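DNA alpha-glucosyltransferase (Enterobacteria phage T4, PDB 1YA6) is a phage glycosyltransferase of the GT-B clan, built on two seven-stranded parallel sheets and modelled here with uridine-5'-diphosphate and DNA. Local coordinates at residues 178-183 against 308-313; 215-220 against 294-299; 233-238 against 273-278. All coordinates share one frame; numbering follows the deposited sequence.

Overall arrangement
All three contacts are buried, but differ in chemistry. Contact 1, its centre about 6 Å from that of the chain, joins a loop following one parallel sheet to the start of helix 310-318, with one hydrogen bond, tyrosine hydroxyl to backbone carbonyl, amid apolar packing. Contacts 2 and 3 belong to the other sheet: 215-220 against 294-299 is helix-on-strand packing with a polar pair at its margin, whereas 233-238 against 273-278 is strand pairing through backbone bonds. Met217 and Phe218 of contact 2 pack on Met234 of contact 3, and the Gln295 side chain is hydrogen-bonded to Thr311 of contact 1. Contacts 1 and 3 both touch UDP, mainly at its alpha phosphate and uracil respectively.

Contact 1. Residues 178-183 against 308-313; sequences QPPMDI and LEYTHL. With UDP (uridine-5'-diphosphate), chain I; NCO (cobalt hexammine(III)), chain F.
Pro179 rests its ring on Tyr310 and on the chain just before it: CB lies 3.7 Å from Tyr310 CZ, and CG lies 3.5 Å from Leu308 O. The Pro179 carbonyl also passes the tyrosine hydroxyl at a poor angle, and accepts from Gln388 instead. Pro180 supplies the carbonyl that the tyrosine uses. Tyr310 OH donates to Pro180 O at 2.6 Å, with the donor tilted 20° from the carbonyl plane and the oxygen at the edge of the ring. With Tyr310 CG anti to its own carbonyl carbon (chi1 -79°), the ring's far end is carried to this loop. Met181 CB meets the ring edge at Tyr310 CE2, 3.9 Å away, and its CE reaches Leu313 CB at 4.0 Å. Ile183 brings CD1 to the same leucine CB. Just before the tyrosine, Glu309 occupies the N-cap position; its OE2 accepts from cobalt hexammine and forms a salt bridge with Lys212. Tyr310 N donates to UDP O1A at 3.1 Å and Thr311 N to UDP O2A at 3.0 Å. The alpha phosphate thus sits at a helix start, whose dipole would probably help balance its charge, and Tyr310 links UDP to the loop.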
loop_
_atom_site.group_PDB
_atom_site.type_symbol
_atom_site.label_atom_id
_atom_site.label_comp_id
_atom_site.label_asym_id
_atom_site.label_seq_id
_atom_site.Cartn_x
_atom_site.Cartn_y
_atom_site.Cartn_z
ATOM N N GLN C 178 4.416 -4.176 10.544
ATOM C CA GLN C 178 4.232 -4.388 9.126
ATOM C C GLN C 178 2.768 -4.027 8.873
ATOM O O GLN C 178 1.892 -4.380 9.667
ATOM C CB GLN C 178 4.468 -5.860 8.766
ATOM C CG GLN C 178 5.877 -6.377 9.049
ATOM C CD GLN C 178 5.982 -7.887 8.860
ATOM O OE1 GLN C 178 5.655 -8.421 7.799
ATOM N NE2 GLN C 178 6.441 -8.574 9.889
ATOM N N PRO C 179 2.488 -3.299 7.783
ATOM C CA PRO C 179 1.117 -2.898 7.437
ATOM C C PRO C 179 0.400 -4.122 6.873
ATOM O O PRO C 179 0.474 -4.414 5.675
ATOM C CB PRO C 179 1.337 -1.793 6.406
ATOM C CG PRO C 179 2.581 -2.247 5.712
ATOM C CD PRO C 179 3.465 -2.745 6.831
ATOM N N PRO C 180 -0.324 -4.848 7.738
ATOM C CA PRO C 180 -1.045 -6.062 7.337
ATOM C C PRO C 180 -2.240 -5.870 6.423
ATOM O O PRO C 180 -2.695 -4.758 6.182
ATOM C CB PRO C 180 -1.469 -6.694 8.677
ATOM C CG PRO C 180 -0.928 -5.712 9.775
ATOM C CD PRO C 180 -0.779 -4.401 9.063
ATOM N N MET C 181 -2.729 -6.997 5.923
ATOM C CA MET C 181 -3.897 -7.069 5.057
ATOM C C MET C 181 -4.487 -8.475 5.194
ATOM O O MET C 181 -3.761 -9.440 5.457
ATOM C CB MET C 181 -3.525 -6.822 3.593
ATOM C CG MET C 181 -4.720 -6.930 2.673
ATOM S SD MET C 181 -4.386 -6.594 0.943
ATOM C CE MET C 181 -4.031 -8.245 0.308
ATOM N N ASP C 182 -5.802 -8.579 5.042
ATOM C CA ASP C 182 -6.483 -9.867 5.118
ATOM C C ASP C 182 -6.379 -10.508 3.732
ATOM O O ASP C 182 -7.301 -10.414 2.908
ATOM C CB ASP C 182 -7.958 -9.672 5.491
ATOM C CG ASP C 182 -8.684 -10.992 5.741
ATOM O OD1 ASP C 182 -8.133 -12.064 5.398
ATOM O OD2 ASP C 182 -9.813 -10.955 6.277
ATOM N N ILE C 183 -5.236 -11.142 3.478
ATOM C CA ILE C 183 -4.974 -11.802 2.207
ATOM C C ILE C 183 -5.964 -12.933 1.932
ATOM O O ILE C 183 -6.292 -13.210 0.778
ATOM C CB ILE C 183 -3.555 -12.367 2.179
ATOM C CG1 ILE C 183 -2.554 -11.217 2.381
ATOM C CG2 ILE C 183 -3.315 -13.096 0.853
ATOM C CD1 ILE C 183 -1.086 -11.639 2.491
ATOM N N LEU C 308 6.348 -4.973 3.565
ATOM C CA LEU C 308 6.123 -4.949 2.133
ATOM C C LEU C 308 5.015 -3.900 2.016
ATOM O O LEU C 308 4.500 -3.429 3.039
ATOM C CB LEU C 308 5.623 -6.297 1.609
ATOM C CG LEU C 308 6.668 -7.337 1.209
ATOM C CD1 LEU C 308 5.942 -8.544 0.599
ATOM C CD2 LEU C 308 7.663 -6.743 0.204
ATOM N N GLU C 309 4.649 -3.543 0.788
ATOM C CA GLU C 309 3.612 -2.547 0.549
ATOM C C GLU C 309 2.288 -3.175 0.126
ATOM O O GLU C 309 2.265 -4.249 -0.473
ATOM C CB GLU C 309 4.082 -1.584 -0.528
ATOM C CG GLU C 309 5.362 -0.880 -0.156
ATOM C CD GLU C 309 5.762 0.144 -1.188
ATOM O OE1 GLU C 309 6.278 -0.258 -2.251
ATOM O OE2 GLU C 309 5.537 1.350 -0.941
ATOM N N TYR C 310 1.181 -2.508 0.431
ATOM C CA TYR C 310 -0.112 -3.051 0.061
ATOM C C TYR C 310 -0.194 -3.621 -1.350
ATOM O O TYR C 310 -0.722 -4.723 -1.531
ATOM C CB TYR C 310 -1.217 -2.017 0.306
ATOM C CG TYR C 310 -1.544 -1.996 1.772
ATOM C CD1 TYR C 310 -1.280 -0.880 2.569
ATOM C CD2 TYR C 310 -1.966 -3.164 2.397
ATOM C CE1 TYR C 310 -1.410 -0.952 3.958
ATOM C CE2 TYR C 310 -2.100 -3.242 3.766
ATOM C CZ TYR C 310 -1.817 -2.151 4.548
ATOM O OH TYR C 310 -1.883 -2.308 5.916
ATOM N N THR C 311 0.325 -2.902 -2.345
ATOM C CA THR C 311 0.276 -3.392 -3.723
ATOM C C THR C 311 1.086 -4.661 -3.891
ATOM O O THR C 311 0.896 -5.398 -4.850
ATOM C CB THR C 311 0.793 -2.356 -4.733
ATOM O OG1 THR C 311 2.076 -1.878 -4.315
ATOM C CG2 THR C 311 -0.197 -1.203 -4.863
ATOM N N HIS C 312 2.000 -4.908 -2.963
ATOM C CA HIS C 312 2.805 -6.119 -2.985
ATOM C C HIS C 312 1.902 -7.303 -2.598
ATOM O O HIS C 312 1.875 -8.331 -3.278
ATOM C CB HIS C 312 3.947 -6.015 -1.971
ATOM C CG HIS C 312 5.218 -5.464 -2.531
ATOM N ND1 HIS C 312 5.997 -4.557 -1.844
ATOM C CD2 HIS C 312 5.874 -5.729 -3.685
ATOM C CE1 HIS C 312 7.079 -4.287 -2.553
ATOM N NE2 HIS C 312 7.028 -4.985 -3.673
ATOM N N LEU C 313 1.164 -7.138 -1.503
ATOM C CA LEU C 313 0.287 -8.165 -0.988
ATOM C C LEU C 313 -0.989 -8.351 -1.793
ATOM O O LEU C 313 -1.631 -9.394 -1.703
ATOM C CB LEU C 313 -0.085 -7.849 0.457
ATOM C CG LEU C 313 1.036 -7.529 1.445
ATOM C CD1 LEU C 313 0.439 -7.458 2.834
ATOM C CD2 LEU C 313 2.121 -8.567 1.390
HETATM N N1 UDP I . -4.376 2.241 -4.637
HETATM C C2 UDP I . -5.642 2.451 -5.123
HETATM N N3 UDP I . -5.721 3.335 -6.170
HETATM C C4 UDP I . -4.680 3.997 -6.779
HETATM C C5 UDP I . -3.388 3.696 -6.235
HETATM C C6 UDP I . -3.286 2.850 -5.206
HETATM O O2 UDP I . -6.624 1.886 -4.666
HETATM O O4 UDP I . -4.915 4.779 -7.708
HETATM C "C1'" UDP I . -4.244 1.363 -3.471
HETATM C "C2'" UDP I . -3.256 0.222 -3.661
HETATM O "O2'" UDP I . -3.921 -0.895 -4.211
HETATM C "C3'" UDP I . -2.780 -0.009 -2.229
HETATM C "C4'" UDP I . -2.790 1.397 -1.633
HETATM O "O4'" UDP I . -3.758 2.151 -2.407
HETATM O "O3'" UDP I . -3.704 -0.836 -1.546
HETATM C "C5'" UDP I . -1.467 2.126 -1.664
HETATM O "O5'" UDP I . -0.601 1.614 -0.659
HETATM P PA UDP I . 0.854 1.052 -1.013
HETATM O O1A UDP I . 1.478 0.614 0.268
HETATM O O2A UDP I . 0.712 0.087 -2.132
HETATM O O3A UDP I . 1.694 2.334 -1.602
HETATM P PB UDP I . 1.627 3.931 -1.251
HETATM O O1B UDP I . 3.037 4.412 -1.207
HETATM O O2B UDP I . 0.670 4.565 -2.188
HETATM O O3B UDP I . 1.027 4.000 0.221
HETATM CO CO NCO F . 4.277 3.493 2.309
HETATM N N1 NCO F . 3.134 2.573 0.945
HETATM N N2 NCO F . 4.178 1.854 3.464
HETATM N N3 NCO F . 5.859 2.759 1.369
HETATM N N4 NCO F . 5.434 4.380 3.668
HETATM N N5 NCO F . 4.350 5.145 1.154
HETATM N N6 NCO F . 2.620 4.223 3.205
#

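Contact 2. Residues 215-220 against 294-299; sequences YQMFDF and YQLSKL
The Tyr294 ring carries Met217 over one face: CE stands 3.6 Å above the ring plane, its line to the centroid 11° off the normal, a CH-pi contact. Met217 SD lies over the same face, 4.0 Å from the centroid of the Tyr294 ring, which makes the pair a Met-aromatic contact. At the edge of the Phe220 ring, near its plane, sits the Tyr294 hydroxyl, with OH 3.6 Å from Phe220 CE2; the two rings meet obliquely. Met217 reaches its place because CG stands anti to the backbone N (chi1 -166°) and the chain then bends at its second torsion, turning the sulfur toward Tyr294. SD also touches Leu296 CD1, just past the strand, at 4.0 Å. At the partly exposed margin Gln216 and Lys298 approach from opposite directions, and Lys298 NZ donates to Gln216 OE1 at 2.9 Å. That nitrogen lies 46° out of the carbonyl plane, not on a lone pair. Lys298 has a second partner in Trp325, a cation-pi contact. Helix 214-225 packs on the end of strand 290-295 and the loop after it, with Trp325 of strand 321-325 next to Gln216 and Leu296, and helix 356-366 meeting both Phe220 and Tyr294.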
loop_
_atom_site.group_PDB
_atom_site.type_symbol
_atom_site.label_atom_id
_atom_site.label_comp_id
_atom_site.label_asym_id
_atom_site.label_seq_id
_atom_site.Cartn_x
_atom_site.Cartn_y
_atom_site.Cartn_z
ATOM N N TYR C 215 9.603 3.638 -14.677
ATOM C CA TYR C 215 10.477 3.726 -15.836
ATOM C C TYR C 215 10.898 2.311 -16.221
ATOM O O TYR C 215 10.745 1.908 -17.372
ATOM C CB TYR C 215 11.714 4.584 -15.529
ATOM C CG TYR C 215 11.461 6.066 -15.607
ATOM C CD1 TYR C 215 11.696 6.889 -14.511
ATOM C CD2 TYR C 215 10.989 6.648 -16.779
ATOM C CE1 TYR C 215 11.467 8.254 -14.578
ATOM C CE2 TYR C 215 10.758 8.014 -16.857
ATOM C CZ TYR C 215 11.000 8.806 -15.751
ATOM O OH TYR C 215 10.764 10.157 -15.810
ATOM N N GLN C 216 11.433 1.562 -15.263
ATOM C CA GLN C 216 11.842 0.185 -15.529
ATOM C C GLN C 216 10.708 -0.595 -16.198
ATOM O O GLN C 216 10.949 -1.514 -16.971
ATOM C CB GLN C 216 12.242 -0.520 -14.237
ATOM C CG GLN C 216 13.543 -0.023 -13.632
ATOM C CD GLN C 216 13.406 1.335 -12.970
ATOM O OE1 GLN C 216 14.394 1.927 -12.522
ATOM N NE2 GLN C 216 12.180 1.835 -12.895
ATOM N N MET C 217 9.468 -0.215 -15.912
ATOM C CA MET C 217 8.335 -0.894 -16.503
ATOM C C MET C 217 8.187 -0.501 -17.971
ATOM O O MET C 217 7.967 -1.354 -18.828
ATOM C CB MET C 217 7.058 -0.555 -15.735
ATOM C CG MET C 217 5.876 -1.466 -16.066
ATOM S SD MET C 217 6.280 -3.221 -15.794
ATOM C CE MET C 217 5.092 -4.022 -16.945
ATOM N N PHE C 218 8.298 0.792 -18.258
ATOM C CA PHE C 218 8.191 1.301 -19.625
ATOM C C PHE C 218 9.294 0.721 -20.509
ATOM O O PHE C 218 9.098 0.475 -21.706
ATOM C CB PHE C 218 8.323 2.819 -19.628
ATOM C CG PHE C 218 7.060 3.544 -19.288
ATOM C CD1 PHE C 218 5.897 3.320 -20.014
ATOM C CD2 PHE C 218 7.048 4.511 -18.291
ATOM C CE1 PHE C 218 4.731 4.061 -19.758
ATOM C CE2 PHE C 218 5.895 5.257 -18.025
ATOM C CZ PHE C 218 4.731 5.034 -18.762
ATOM N N ASP C 219 10.460 0.520 -19.905
ATOM C CA ASP C 219 11.607 -0.022 -20.611
ATOM C C ASP C 219 11.280 -1.460 -20.963
ATOM O O ASP C 219 11.249 -1.832 -22.140
ATOM C CB ASP C 219 12.848 0.019 -19.710
ATOM C CG ASP C 219 14.151 -0.092 -20.491
ATOM O OD1 ASP C 219 15.197 -0.394 -19.860
ATOM O OD2 ASP C 219 14.134 0.135 -21.728
ATOM N N PHE C 220 11.024 -2.252 -19.923
ATOM C CA PHE C 220 10.705 -3.672 -20.054
ATOM C C PHE C 220 9.701 -3.955 -21.160
ATOM O O PHE C 220 9.861 -4.906 -21.920
ATOM C CB PHE C 220 10.159 -4.203 -18.738
ATOM C CG PHE C 220 10.093 -5.699 -18.671
ATOM C CD1 PHE C 220 11.264 -6.459 -18.606
ATOM C CD2 PHE C 220 8.861 -6.354 -18.635
ATOM C CE1 PHE C 220 11.211 -7.855 -18.499
ATOM C CE2 PHE C 220 8.796 -7.743 -18.530
ATOM C CZ PHE C 220 9.976 -8.497 -18.459
ATOM N N TYR C 294 3.032 -6.505 -11.816
ATOM C CA TYR C 294 4.314 -5.905 -11.458
ATOM C C TYR C 294 4.276 -4.892 -10.310
ATOM O O TYR C 294 3.437 -3.980 -10.280
ATOM C CB TYR C 294 4.921 -5.244 -12.702
ATOM C CG TYR C 294 5.104 -6.191 -13.880
ATOM C CD1 TYR C 294 6.378 -6.660 -14.241
ATOM C CD2 TYR C 294 4.004 -6.610 -14.643
ATOM C CE1 TYR C 294 6.550 -7.514 -15.329
ATOM C CE2 TYR C 294 4.168 -7.465 -15.732
ATOM C CZ TYR C 294 5.444 -7.911 -16.071
ATOM O OH TYR C 294 5.613 -8.744 -17.160
ATOM N N GLN C 295 5.193 -5.083 -9.364
ATOM C CA GLN C 295 5.338 -4.191 -8.221
ATOM C C GLN C 295 6.853 -4.028 -8.089
ATOM O O GLN C 295 7.525 -4.828 -7.449
ATOM C CB GLN C 295 4.730 -4.813 -6.958
ATOM C CG GLN C 295 4.166 -3.797 -5.988
ATOM C CD GLN C 295 5.234 -2.974 -5.302
ATOM O OE1 GLN C 295 6.391 -2.945 -5.733
ATOM N NE2 GLN C 295 4.850 -2.287 -4.224
ATOM N N LEU C 296 7.371 -2.968 -8.702
ATOM C CA LEU C 296 8.806 -2.709 -8.739
ATOM C C LEU C 296 9.320 -1.600 -7.826
ATOM O O LEU C 296 10.137 -0.787 -8.247
ATOM C CB LEU C 296 9.211 -2.406 -10.186
ATOM C CG LEU C 296 8.487 -3.241 -11.258
ATOM C CD1 LEU C 296 8.731 -2.654 -12.633
ATOM C CD2 LEU C 296 8.949 -4.687 -11.196
ATOM N N SER C 297 8.851 -1.573 -6.581
ATOM C CA SER C 297 9.297 -0.564 -5.626
ATOM C C SER C 297 10.708 -0.907 -5.185
ATOM O O SER C 297 11.010 -2.067 -4.917
ATOM C CB SER C 297 8.364 -0.522 -4.418
ATOM O OG SER C 297 7.093 -0.048 -4.806
ATOM N N LYS C 298 11.553 0.115 -5.083
ATOM C CA LYS C 298 12.952 -0.065 -4.734
ATOM C C LYS C 298 13.402 0.835 -3.589
ATOM O O LYS C 298 14.263 1.698 -3.780
ATOM C CB LYS C 298 13.790 0.238 -5.976
ATOM C CG LYS C 298 13.003 -0.003 -7.279
ATOM C CD LYS C 298 13.603 0.670 -8.523
ATOM C CE LYS C 298 13.509 2.189 -8.471
ATOM N NZ LYS C 298 13.916 2.813 -9.759
ATOM N N LEU C 299 12.845 0.644 -2.397
ATOM C CA LEU C 299 13.240 1.480 -1.260
ATOM C C LEU C 299 14.622 1.164 -0.665
ATOM O O LEU C 299 15.064 0.013 -0.671
ATOM C CB LEU C 299 12.187 1.405 -0.153
ATOM C CG LEU C 299 11.031 2.400 -0.239
ATOM C CD1 LEU C 299 10.194 2.257 1.011
ATOM C CD2 LEU C 299 11.556 3.830 -0.365
#

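Contact 3. Residues 233-238 against 273-278; sequences VMEGLE and QILDCY. With UDP (uridine-5'-diphosphate), chain I; nucleotides of chain A.
Tyr278 places CG between its backbone N and carbonyl carbon (chi1 67°), which sets the ring with its edge at Gly236 N and one face under the uracil of UDP, N3 lying over that face toward the rim. Ile274 bends at its second torsion, bringing CD1 to 3.5 Å from Met234 CB, the two side chains lying alongside each other. The framework is a pair of neighbouring parallel strands in a Rossmann-like sheet of the GT-B fold. The axes of strands 233-235 and 273-275 pass 4.7 Å apart at 15°, and Val233, Met234 and Glu235 pair with Gln273, Ile274 and Leu275. Met234 N donates to Gln273 O at 2.9 Å, and Leu275 N to Met234 O at 2.8 Å. The ladder then ends in a turn: Gly236 N donates to Leu275 O at 2.8 Å from above the carbonyl plane, and Leu237 N adds a weak bond to the same oxygen. At Gly236 phi is positive (103°), and a CB would press on the carbonyl O of Glu235.

On the face bearing Met234 and Ile274, Leu237 CD1 touches Ile274 CG2 at a slant, and Phe218 of helix 214-225 covers the cluster. On the other face Glu235 runs beside Leu275; its carboxylate forms a salt bridge with Arg286. The loop after strand 272-275 builds part of the nucleotide site: Tyr278 N donates a hydrogen bond to UDP O4 at 2.9 Å, UDP N3 donates to Tyr278 O at 2.8 Å, and Tyr278 OH donates to UDP O2'. This gives the uracil edge both a donor and an acceptor from one residue. Glu238, whose carboxylate is paired with Arg49, packs on Cys277 SG and turns its CB to the bound DNA, 3.3 Å from N6 of DA6 of chain A.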
loop_
_atom_site.group_PDB
_atom_site.type_symbol
_atom_site.label_atom_id
_atom_site.label_comp_id
_atom_site.label_asym_id
_atom_site.label_seq_id
_atom_site.Cartn_x
_atom_site.Cartn_y
_atom_site.Cartn_z
ATOM N N VAL C 233 -0.154 -2.912 -19.060
ATOM C CA VAL C 233 -1.048 -1.936 -18.478
ATOM C C VAL C 233 -0.366 -1.448 -17.212
ATOM O O VAL C 233 0.319 -2.214 -16.512
ATOM C CB VAL C 233 -2.436 -2.529 -18.134
ATOM C CG1 VAL C 233 -3.315 -1.455 -17.506
ATOM C CG2 VAL C 233 -3.101 -3.053 -19.390
ATOM N N MET C 234 -0.534 -0.154 -16.958
ATOM C CA MET C 234 0.021 0.512 -15.794
ATOM C C MET C 234 -1.090 1.344 -15.168
ATOM O O MET C 234 -1.543 2.347 -15.733
ATOM C CB MET C 234 1.205 1.371 -16.214
ATOM C CG MET C 234 2.416 0.522 -16.538
ATOM S SD MET C 234 3.772 1.461 -17.269
ATOM C CE MET C 234 4.397 2.401 -15.825
ATOM N N GLU C 235 -1.543 0.893 -14.005
ATOM C CA GLU C 235 -2.624 1.554 -13.292
ATOM C C GLU C 235 -2.137 2.431 -12.147
ATOM O O GLU C 235 -1.211 2.070 -11.409
ATOM C CB GLU C 235 -3.601 0.511 -12.733
ATOM C CG GLU C 235 -4.286 -0.355 -13.784
ATOM C CD GLU C 235 -5.435 -1.182 -13.211
ATOM O OE1 GLU C 235 -6.276 -0.605 -12.486
ATOM O OE2 GLU C 235 -5.505 -2.400 -13.495
ATOM N N GLY C 236 -2.761 3.595 -12.010
ATOM C CA GLY C 236 -2.413 4.478 -10.918
ATOM C C GLY C 236 -1.546 5.684 -11.196
ATOM O O GLY C 236 -1.395 6.524 -10.307
ATOM N N LEU C 237 -0.979 5.790 -12.396
ATOM C CA LEU C 237 -0.120 6.930 -12.709
ATOM C C LEU C 237 -0.900 8.224 -12.837
ATOM O O LEU C 237 -1.370 8.561 -13.926
ATOM C CB LEU C 237 0.653 6.693 -14.003
ATOM C CG LEU C 237 1.723 5.604 -14.055
ATOM C CD1 LEU C 237 2.269 5.558 -15.460
ATOM C CD2 LEU C 237 2.843 5.882 -13.075
ATOM N N GLU C 238 -1.041 8.945 -11.725
ATOM C CA GLU C 238 -1.750 10.220 -11.743
ATOM C C GLU C 238 -0.866 11.208 -12.496
ATOM O O GLU C 238 0.363 11.118 -12.448
ATOM C CB GLU C 238 -2.018 10.736 -10.321
ATOM C CG GLU C 238 -0.796 11.289 -9.567
ATOM C CD GLU C 238 0.206 10.209 -9.142
ATOM O OE1 GLU C 238 1.357 10.560 -8.787
ATOM O OE2 GLU C 238 -0.156 9.013 -9.153
ATOM N N GLN C 273 -0.520 1.021 -21.899
ATOM C CA GLN C 273 -1.822 1.632 -21.656
ATOM C C GLN C 273 -1.746 2.089 -20.203
ATOM O O GLN C 273 -1.426 1.297 -19.311
ATOM C CB GLN C 273 -2.960 0.614 -21.829
ATOM C CG GLN C 273 -3.015 -0.136 -23.181
ATOM C CD GLN C 273 -3.048 0.787 -24.400
ATOM O OE1 GLN C 273 -2.010 1.061 -25.017
ATOM N NE2 GLN C 273 -4.237 1.270 -24.749
ATOM N N ILE C 274 -2.030 3.364 -19.972
ATOM C CA ILE C 274 -1.948 3.923 -18.638
ATOM C C ILE C 274 -3.299 4.350 -18.098
ATOM O O ILE C 274 -4.018 5.134 -18.715
ATOM C CB ILE C 274 -0.990 5.152 -18.619
ATOM C CG1 ILE C 274 0.306 4.813 -19.366
ATOM C CG2 ILE C 274 -0.687 5.575 -17.173
ATOM C CD1 ILE C 274 0.994 3.542 -18.891
ATOM N N LEU C 275 -3.633 3.833 -16.927
ATOM C CA LEU C 275 -4.887 4.173 -16.275
ATOM C C LEU C 275 -4.480 5.037 -15.090
ATOM O O LEU C 275 -3.466 4.740 -14.454
ATOM C CB LEU C 275 -5.569 2.887 -15.811
ATOM C CG LEU C 275 -6.753 2.971 -14.857
ATOM C CD1 LEU C 275 -7.829 3.856 -15.432
ATOM C CD2 LEU C 275 -7.271 1.578 -14.602
ATOM N N ASP C 276 -5.221 6.107 -14.795
ATOM C CA ASP C 276 -4.841 6.940 -13.656
ATOM C C ASP C 276 -5.401 6.404 -12.346
ATOM O O ASP C 276 -5.728 5.216 -12.247
ATOM C CB ASP C 276 -5.256 8.402 -13.855
ATOM C CG ASP C 276 -6.744 8.610 -13.795
ATOM O OD1 ASP C 276 -7.171 9.791 -13.844
ATOM O OD2 ASP C 276 -7.480 7.601 -13.699
ATOM N N CYS C 277 -5.484 7.258 -11.334
ATOM C CA CYS C 277 -6.005 6.825 -10.043
ATOM C C CYS C 277 -7.181 5.893 -10.249
ATOM O O CYS C 277 -8.201 6.263 -10.820
ATOM C CB CYS C 277 -6.406 8.029 -9.220
ATOM S SG CYS C 277 -5.004 9.105 -9.054
ATOM N N TYR C 278 -7.013 4.673 -9.764
ATOM C CA TYR C 278 -7.996 3.618 -9.921
ATOM C C TYR C 278 -8.691 3.185 -8.624
ATOM O O TYR C 278 -8.192 3.437 -7.520
ATOM C CB TYR C 278 -7.283 2.425 -10.538
ATOM C CG TYR C 278 -6.259 1.826 -9.605
ATOM C CD1 TYR C 278 -6.652 1.062 -8.509
ATOM C CD2 TYR C 278 -4.896 2.002 -9.827
ATOM C CE1 TYR C 278 -5.715 0.484 -7.673
ATOM C CE2 TYR C 278 -3.952 1.428 -8.987
ATOM C CZ TYR C 278 -4.367 0.671 -7.923
ATOM O OH TYR C 278 -3.438 0.062 -7.114
HETATM N N1 UDP I . -4.376 2.241 -4.637
HETATM C C2 UDP I . -5.642 2.451 -5.123
HETATM N N3 UDP I . -5.721 3.335 -6.170
HETATM C C4 UDP I . -4.680 3.997 -6.779
HETATM C C5 UDP I . -3.388 3.696 -6.235
HETATM C C6 UDP I . -3.286 2.850 -5.206
HETATM O O2 UDP I . -6.624 1.886 -4.666
HETATM O O4 UDP I . -4.915 4.779 -7.708
HETATM C "C1'" UDP I . -4.244 1.363 -3.471
HETATM C "C2'" UDP I . -3.256 0.222 -3.661
HETATM O "O2'" UDP I . -3.921 -0.895 -4.211
HETATM C "C3'" UDP I . -2.780 -0.009 -2.229
HETATM C "C4'" UDP I . -2.790 1.397 -1.633
HETATM O "O4'" UDP I . -3.758 2.151 -2.407
HETATM O "O3'" UDP I . -3.704 -0.836 -1.546
HETATM C "C5'" UDP I . -1.467 2.126 -1.664
HETATM O "O5'" UDP I . -0.601 1.614 -0.659
HETATM P PA UDP I . 0.854 1.052 -1.013
HETATM O O1A UDP I . 1.478 0.614 0.268
HETATM O O2A UDP I . 0.712 0.087 -2.132
HETATM O O3A UDP I . 1.694 2.334 -1.602
HETATM P PB UDP I . 1.627 3.931 -1.251
HETATM O O1B UDP I . 3.037 4.412 -1.207
HETATM O O2B UDP I . 0.670 4.565 -2.188
HETATM O O3B UDP I . 1.027 4.000 0.221
ATOM P P DA A 6 3.636 14.033 -3.231
ATOM O OP1 DA A 6 3.183 13.884 -1.818
ATOM O OP2 DA A 6 3.644 12.838 -4.135
ATOM O "O5'" DA A 6 2.743 15.161 -3.923
ATOM C "C5'" DA A 6 1.998 14.892 -5.110
ATOM C "C4'" DA A 6 1.795 16.164 -5.903
ATOM O "O4'" DA A 6 0.951 15.858 -7.033
ATOM C "C3'" DA A 6 1.084 17.288 -5.150
ATOM O "O3'" DA A 6 1.540 18.559 -5.627
ATOM C "C2'" DA A 6 -0.378 17.074 -5.499
ATOM C "C1'" DA A 6 -0.314 16.501 -6.906
ATOM N N9 DA A 6 -1.335 15.497 -7.196
ATOM C C8 DA A 6 -1.815 14.518 -6.359
ATOM N N7 DA A 6 -2.693 13.726 -6.923
ATOM C C5 DA A 6 -2.808 14.221 -8.215
ATOM C C6 DA A 6 -3.572 13.808 -9.324
ATOM N N6 DA A 6 -4.387 12.746 -9.313
ATOM N N1 DA A 6 -3.460 14.527 -10.465
ATOM C C2 DA A 6 -2.627 15.581 -10.478
ATOM N N3 DA A 6 -1.854 16.059 -9.505
ATOM C C4 DA A 6 -1.990 15.324 -8.390
#